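Local coordinates for protein aspartate aminotransferase (Rhodobacter sphaeroides, PDB 3NRA) that probably catalyses the pyridoxal phosphate-dependent transfer of an amino group from L-aspartate to 2-oxoglutarate, giving oxaloacetate and L-glutamate, at residues Ala217-Leu220 with Tyr221-Leu224; Val195-Ala198 with Glu199-Gly202; Asn187-Asn190 with Pro191-Val194. One frame throughout, in Å; residues are numbered along the deposited sequence.

Contact 1: residues Ala217-Leu220 with Tyr221-Leu224; sequences ADQL and YSRL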
loop_
_atom_site.group_PDB
_atom_site.type_symbol
_atom_site.label_atom_id
_atom_site.label_comp_id
_atom_site.label_asym_id
_atom_site.label_seq_id
_atom_site.Cartn_x
_atom_site.Cartn_y
_atom_site.Cartn_z
ATOM N N ALA B 217 -4.226 7.631 17.387
ATOM C CA ALA B 217 -4.503 9.058 17.205
ATOM C C ALA B 217 -4.021 9.500 15.818
ATOM O O ALA B 217 -2.825 9.467 15.527
ATOM C CB ALA B 217 -3.824 9.868 18.280
ATOM N N ASP B 218 -4.977 9.841 14.946
ATOM C CA ASP B 218 -4.681 10.223 13.565
ATOM C C ASP B 218 -4.521 11.768 13.504
ATOM O O ASP B 218 -5.506 12.525 13.420
ATOM C CB ASP B 218 -5.802 9.712 12.633
ATOM C CG ASP B 218 -5.500 9.937 11.152
ATOM O OD1 ASP B 218 -4.607 10.732 10.838
ATOM O OD2 ASP B 218 -6.190 9.323 10.305
ATOM N N GLN B 219 -3.266 12.206 13.522
ATOM C CA GLN B 219 -2.911 13.609 13.609
ATOM C C GLN B 219 -2.406 14.124 12.292
ATOM O O GLN B 219 -1.579 15.066 12.242
ATOM C CB GLN B 219 -1.868 13.802 14.710
ATOM C CG GLN B 219 -2.256 13.137 16.074
ATOM C CD GLN B 219 -1.370 13.611 17.242
ATOM O OE1 GLN B 219 -1.721 13.438 18.416
ATOM N NE2 GLN B 219 -0.225 14.238 16.913
ATOM N N LEU B 220 -2.957 13.569 11.214
ATOM C CA LEU B 220 -2.525 13.863 9.840
ATOM C C LEU B 220 -2.367 15.341 9.566
ATOM O O LEU B 220 -1.370 15.759 8.939
ATOM C CB LEU B 220 -3.530 13.291 8.850
ATOM C CG LEU B 220 -3.247 13.431 7.336
ATOM C CD1 LEU B 220 -3.731 14.815 6.796
ATOM C CD2 LEU B 220 -1.768 13.153 6.980
ATOM N N TYR B 221 -3.362 16.139 9.969
ATOM C CA TYR B 221 -3.366 17.558 9.597
ATOM C C TYR B 221 -2.949 18.490 10.774
ATOM O O TYR B 221 -3.126 19.713 10.704
ATOM C CB TYR B 221 -4.754 17.952 9.019
ATOM C CG TYR B 221 -4.739 18.557 7.625
ATOM C CD1 TYR B 221 -3.741 19.429 7.220
ATOM C CD2 TYR B 221 -5.772 18.293 6.717
ATOM C CE1 TYR B 221 -3.781 20.041 5.966
ATOM C CE2 TYR B 221 -5.777 18.858 5.444
ATOM C CZ TYR B 221 -4.795 19.735 5.085
ATOM O OH TYR B 221 -4.813 20.320 3.807
ATOM N N SER B 222 -2.318 17.913 11.797
ATOM C CA SER B 222 -2.053 18.617 13.064
ATOM C C SER B 222 -0.988 19.689 12.941
ATOM O O SER B 222 -0.952 20.588 13.738
ATOM C CB SER B 222 -1.640 17.623 14.155
ATOM O OG SER B 222 -0.459 16.912 13.768
ATOM N N ARG B 223 -0.155 19.613 11.907
ATOM C CA ARG B 223 0.865 20.639 11.672
ATOM C C ARG B 223 0.308 21.952 11.077
ATOM O O ARG B 223 0.911 23.032 11.248
ATOM C CB ARG B 223 1.964 20.088 10.766
ATOM C CG ARG B 223 3.250 20.808 10.909
ATOM C CD ARG B 223 4.303 20.250 9.994
ATOM N NE ARG B 223 5.481 21.087 10.052
ATOM C CZ ARG B 223 6.474 21.079 9.169
ATOM N NH1 ARG B 223 6.472 20.242 8.152
ATOM N NH2 ARG B 223 7.497 21.889 9.338
ATOM N N LEU B 224 -0.807 21.873 10.359
ATOM C CA LEU B 224 -1.397 23.067 9.771
ATOM C C LEU B 224 -2.311 23.713 10.793
ATOM O O LEU B 224 -3.509 23.690 10.645
ATOM C CB LEU B 224 -2.160 22.731 8.489
ATOM C CG LEU B 224 -2.461 23.951 7.606
ATOM C CD1 LEU B 224 -1.208 24.257 6.747
ATOM C CD2 LEU B 224 -3.691 23.723 6.723
HETATM O O HOH W 1 -5.959 14.961 11.341
HETATM O O HOH W 2 0.111 17.991 9.359
#
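Ser222 grips the carbonyl oxygen of Gln219 twice, closing a type I beta turn that runs from Gln219 to Ser222 directly after strand 214-218. The hydroxyl lies in the plane of that carbonyl, on a lone pair, with OG of Ser222 2.6 Å from O of Gln219. The amide comes from above the same plane: N of Ser222 is 3.0 Å from O of Gln219, and its bond is fairly straight at 158°. The hydroxyl reaches its acceptor because chi1 of 59° sets OG between the backbone N and the carbonyl carbon, folded back over the turn. Among the apolar groups, CD1 of Leu220 lies oblique to the Tyr221 ring, 4.0 Å from its CG. A second type I turn, Tyr221 to Leu224, follows at once.

Two waters brace these turns. One accepts from N of Tyr221 and donates to O of Asp218; the other joins O of Leu220 to N of Arg223, 2.7 Å from the carbonyl oxygen. Before the turn, OD1 of Asp218 takes a weak bond from N of Leu220, 3.3 Å away. The polar ends reach further out: Gln219 NE2 bonds His233, Tyr221 OH bonds Ser338, and Arg223 forms salt bridges with Glu255 and Glu300.

The other carboxylate oxygen of Asp218, OD2, is hydrogen-bonded to the pyridine nitrogen N1 of the cofactor, which is carried as a Schiff base on the lysine at position 253. This is the aspartate–pyridine pair of fold-type I aminotransferases, and a carboxylate so placed would favour a protonated ring nitrogen and so strengthen the cofactor as an electron sink.

Contact 2: residues Val195-Ala198 with Glu199-Gly202; sequences VYSA and EEIG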
loop_
_atom_site.group_PDB
_atom_site.type_symbol
_atom_site.label_atom_id
_atom_site.label_comp_id
_atom_site.label_asym_id
_atom_site.label_seq_id
_atom_site.Cartn_x
_atom_site.Cartn_y
_atom_site.Cartn_z
ATOM N N VAL B 195 -10.319 20.797 16.805
ATOM C CA VAL B 195 -9.150 20.233 17.497
ATOM C C VAL B 195 -9.589 19.927 18.906
ATOM O O VAL B 195 -10.317 20.706 19.500
ATOM C CB VAL B 195 -7.983 21.268 17.512
ATOM C CG1 VAL B 195 -6.928 20.892 18.538
ATOM C CG2 VAL B 195 -7.368 21.398 16.079
ATOM N N TYR B 196 -9.167 18.800 19.443
ATOM C CA TYR B 196 -9.612 18.402 20.794
ATOM C C TYR B 196 -8.893 19.271 21.826
ATOM O O TYR B 196 -7.739 19.568 21.671
ATOM C CB TYR B 196 -9.346 16.921 21.041
ATOM C CG TYR B 196 -10.290 15.992 20.278
ATOM C CD1 TYR B 196 -10.214 15.862 18.896
ATOM C CD2 TYR B 196 -11.259 15.275 20.934
ATOM C CE1 TYR B 196 -11.078 15.038 18.198
ATOM C CE2 TYR B 196 -12.138 14.445 20.235
ATOM C CZ TYR B 196 -12.036 14.333 18.877
ATOM O OH TYR B 196 -12.892 13.498 18.195
ATOM N N SER B 197 -9.619 19.732 22.836
ATOM C CA SER B 197 -9.029 20.563 23.909
ATOM C C SER B 197 -8.050 19.754 24.763
ATOM O O SER B 197 -8.071 18.520 24.740
ATOM C CB SER B 197 -10.134 21.104 24.824
ATOM O OG SER B 197 -10.673 20.048 25.616
ATOM N N ALA B 198 -7.209 20.467 25.512
ATOM C CA ALA B 198 -6.325 19.869 26.530
ATOM C C ALA B 198 -7.084 18.939 27.486
ATOM O O ALA B 198 -6.634 17.857 27.774
ATOM C CB ALA B 198 -5.604 20.993 27.344
ATOM N N GLU B 199 -8.269 19.358 27.895
ATOM C CA GLU B 199 -9.089 18.602 28.823
ATOM C C GLU B 199 -9.662 17.341 28.150
ATOM O O GLU B 199 -9.620 16.266 28.727
ATOM C CB GLU B 199 -10.232 19.509 29.372
ATOM C CG GLU B 199 -10.604 19.277 30.822
ATOM C CD GLU B 199 -11.469 18.017 31.062
ATOM O OE1 GLU B 199 -12.229 17.612 30.148
ATOM O OE2 GLU B 199 -11.400 17.449 32.193
ATOM N N GLU B 200 -10.153 17.467 26.911
ATOM C CA GLU B 200 -10.627 16.290 26.158
ATOM C C GLU B 200 -9.542 15.240 25.984
ATOM O O GLU B 200 -9.791 14.059 26.162
ATOM C CB GLU B 200 -11.208 16.681 24.798
ATOM C CG GLU B 200 -12.632 17.341 24.908
ATOM C CD GLU B 200 -13.105 17.947 23.622
ATOM O OE1 GLU B 200 -12.294 18.624 22.918
ATOM O OE2 GLU B 200 -14.307 17.793 23.325
ATOM N N ILE B 201 -8.337 15.679 25.656
ATOM C CA ILE B 201 -7.236 14.759 25.414
ATOM C C ILE B 201 -6.780 14.121 26.732
ATOM O O ILE B 201 -6.413 12.941 26.760
ATOM C CB ILE B 201 -6.070 15.494 24.704
ATOM C CG1 ILE B 201 -6.498 15.868 23.260
ATOM C CG2 ILE B 201 -4.763 14.674 24.737
ATOM C CD1 ILE B 201 -6.685 14.680 22.289
ATOM N N GLY B 202 -6.850 14.884 27.817
ATOM C CA GLY B 202 -6.526 14.377 29.146
ATOM C C GLY B 202 -7.479 13.282 29.590
ATOM O O GLY B 202 -7.055 12.247 30.102
#
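Ser197 and Glu200 face each other across the first turn of helix 198-211 as a capping box, each side chain accepting from the other's backbone amide. Ser197 is the N-cap residue. Its OG accepts from N of Glu200 at 2.9 Å, in a nearly straight bond of 168°; the carboxylate returns the grip, with OE1 of Glu200 2.9 Å from N of Ser197. That oxygen uses its anti lone pair, the one turned away from OE2. The glutamate can span the gap because CG sits beside its own backbone N, chi1 -75°, and the chain then runs extended, carrying the carboxylate past the serine hydroxyl to the amide before the helix.

Tyr196 crosses the Glu200 side chain at about a right angle, its ring plane turned 42° from that of the carboxylate, and CD2 of the ring lies 4.0 Å from OE1 of Glu200. On the other flank of the tyrosine stem, CB of Tyr196 packs against CD1 of Ile201 at 3.7 Å, so the residue before the cap is held between a polar and an apolar neighbour. Beyond the box, the Tyr196 ring meets Phe185 edge-to-face. The carboxylate of Glu200 also receives the backbone amides of Ala165, Gly166 and Leu167, tying the helix start to the segment ahead of helix 169-177.

The helical bonds begin at once: N of Ile201 bonds O of Ser197 at 3.0 Å, and N of Gly202 bonds O of Ala198, also at 3.0 Å.

Contact 3: residues Asn187-Asn190 with Pro191-Val194; sequences NPNN and PAGV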
loop_
_atom_site.group_PDB
_atom_site.type_symbol
_atom_site.label_atom_id
_atom_site.label_comp_id
_atom_site.label_asym_id
_atom_site.label_seq_id
_atom_site.Cartn_x
_atom_site.Cartn_y
_atom_site.Cartn_z
ATOM N N ASN B 187 -7.468 13.979 14.914
ATOM C CA ASN B 187 -7.270 15.236 15.613
ATOM C C ASN B 187 -6.190 16.038 14.871
ATOM O O ASN B 187 -5.044 15.659 14.915
ATOM C CB ASN B 187 -6.804 14.992 17.045
ATOM C CG ASN B 187 -6.727 16.260 17.842
ATOM O OD1 ASN B 187 -7.375 17.244 17.506
ATOM N ND2 ASN B 187 -5.922 16.258 18.891
ATOM N N PRO B 188 -6.571 17.135 14.158
ATOM C CA PRO B 188 -7.897 17.680 14.006
ATOM C C PRO B 188 -8.866 16.714 13.319
ATOM O O PRO B 188 -8.455 15.888 12.460
ATOM C CB PRO B 188 -7.670 18.898 13.127
ATOM C CG PRO B 188 -6.523 18.542 12.296
ATOM C CD PRO B 188 -5.616 17.853 13.294
ATOM N N ASN B 189 -10.139 16.800 13.727
ATOM C CA ASN B 189 -11.207 16.032 13.129
ATOM C C ASN B 189 -11.318 16.276 11.629
ATOM O O ASN B 189 -11.270 17.435 11.165
ATOM C CB ASN B 189 -12.523 16.361 13.814
ATOM C CG ASN B 189 -13.680 15.570 13.258
ATOM O OD1 ASN B 189 -14.468 16.087 12.447
ATOM N ND2 ASN B 189 -13.818 14.325 13.707
ATOM N N ASN B 190 -11.310 15.189 10.880
ATOM C CA ASN B 190 -11.751 15.169 9.498
ATOM C C ASN B 190 -13.120 14.508 9.592
ATOM O O ASN B 190 -13.205 13.351 9.968
ATOM C CB ASN B 190 -10.755 14.326 8.652
ATOM C CG ASN B 190 -11.115 14.260 7.157
ATOM O OD1 ASN B 190 -12.267 14.500 6.748
ATOM N ND2 ASN B 190 -10.122 13.874 6.335
ATOM N N PRO B 191 -14.201 15.237 9.278
ATOM C CA PRO B 191 -14.347 16.351 8.365
ATOM C C PRO B 191 -14.473 17.774 8.957
ATOM O O PRO B 191 -14.492 18.737 8.183
ATOM C CB PRO B 191 -15.672 16.016 7.699
ATOM C CG PRO B 191 -16.489 15.480 8.846
ATOM C CD PRO B 191 -15.536 14.680 9.647
ATOM N N ALA B 192 -14.661 17.912 10.269
ATOM C CA ALA B 192 -15.112 19.212 10.852
ATOM C C ALA B 192 -13.958 20.254 11.071
ATOM O O ALA B 192 -14.207 21.457 11.152
ATOM C CB ALA B 192 -15.879 18.972 12.154
ATOM N N GLY B 193 -12.723 19.774 11.199
ATOM C CA GLY B 193 -11.541 20.665 11.395
ATOM C C GLY B 193 -11.373 21.168 12.817
ATOM O O GLY B 193 -10.513 22.009 13.083
ATOM N N VAL B 194 -12.189 20.639 13.738
ATOM C CA VAL B 194 -12.077 20.982 15.148
ATOM C C VAL B 194 -10.934 20.185 15.814
ATOM O O VAL B 194 -10.640 19.051 15.443
ATOM C CB VAL B 194 -13.414 20.759 15.913
ATOM C CG1 VAL B 194 -14.512 21.628 15.331
ATOM C CG2 VAL B 194 -13.799 19.297 15.910
#
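Asn189 folds a tight, buried turn back on itself, a local contact in the loop that leads from strand 182-186 to helix 198-211. The run from Asn187 to Gly193 matches the NPxNPxG motif of class I aminotransferases. Asn189 makes three hydrogen bonds across the turn, accepting at OD1 and O and donating from N. Its OD1 accepts from N of Ala192 at 2.8 Å, the amide tilted 20° from the side-chain carbonyl plane. With CG anti to the backbone N (chi1 -179°), the amide group swings over the bend toward Pro191 and Ala192. N of Gly193 lies 2.8 Å from O of Asn189, and N of Asn189 is 2.9 Å from O of Val194. CG2 of Val194 packs on CB of Asn189 at 3.8 Å. Cis peptide bonds precede both Pro188 and Pro191, and Gly193 adopts a positive phi of 79°, which favours glycine.

Asn190 turns its amide to the active site, where ND2 bonds O3 of the cofactor on position 253 and OD1 bonds Arg381 of strand 380-383. Asn189 ND2 is held by the carbonyl of Pro134, just past strand 128-133, while the backbone N of Asn187 bonds O of Asp218 at the end of strand 214-218, alongside which strand 182-186 runs parallel.

Along the chain the order is contact 3, contact 2, contact 1: the loop 187-194 leaves strand 182-186, runs straight into the cap of helix 198-211, and that helix leads to strand 214-218 and the turns after it. This is a beta-alpha-beta crossover between neighbouring parallel strands of the seven-stranded sheet. Contacts 1 and 3, with centres about 9 Å apart, touch at the C-terminal ends of these strands. Contact 2, whose centre is about 13 Å from that of contact 3 and about 14 Å from that of contact 1, joins contact 3 through Asn187 and Tyr196. The crossover thus brings two loops to the cofactor while the helix cap lies away from it.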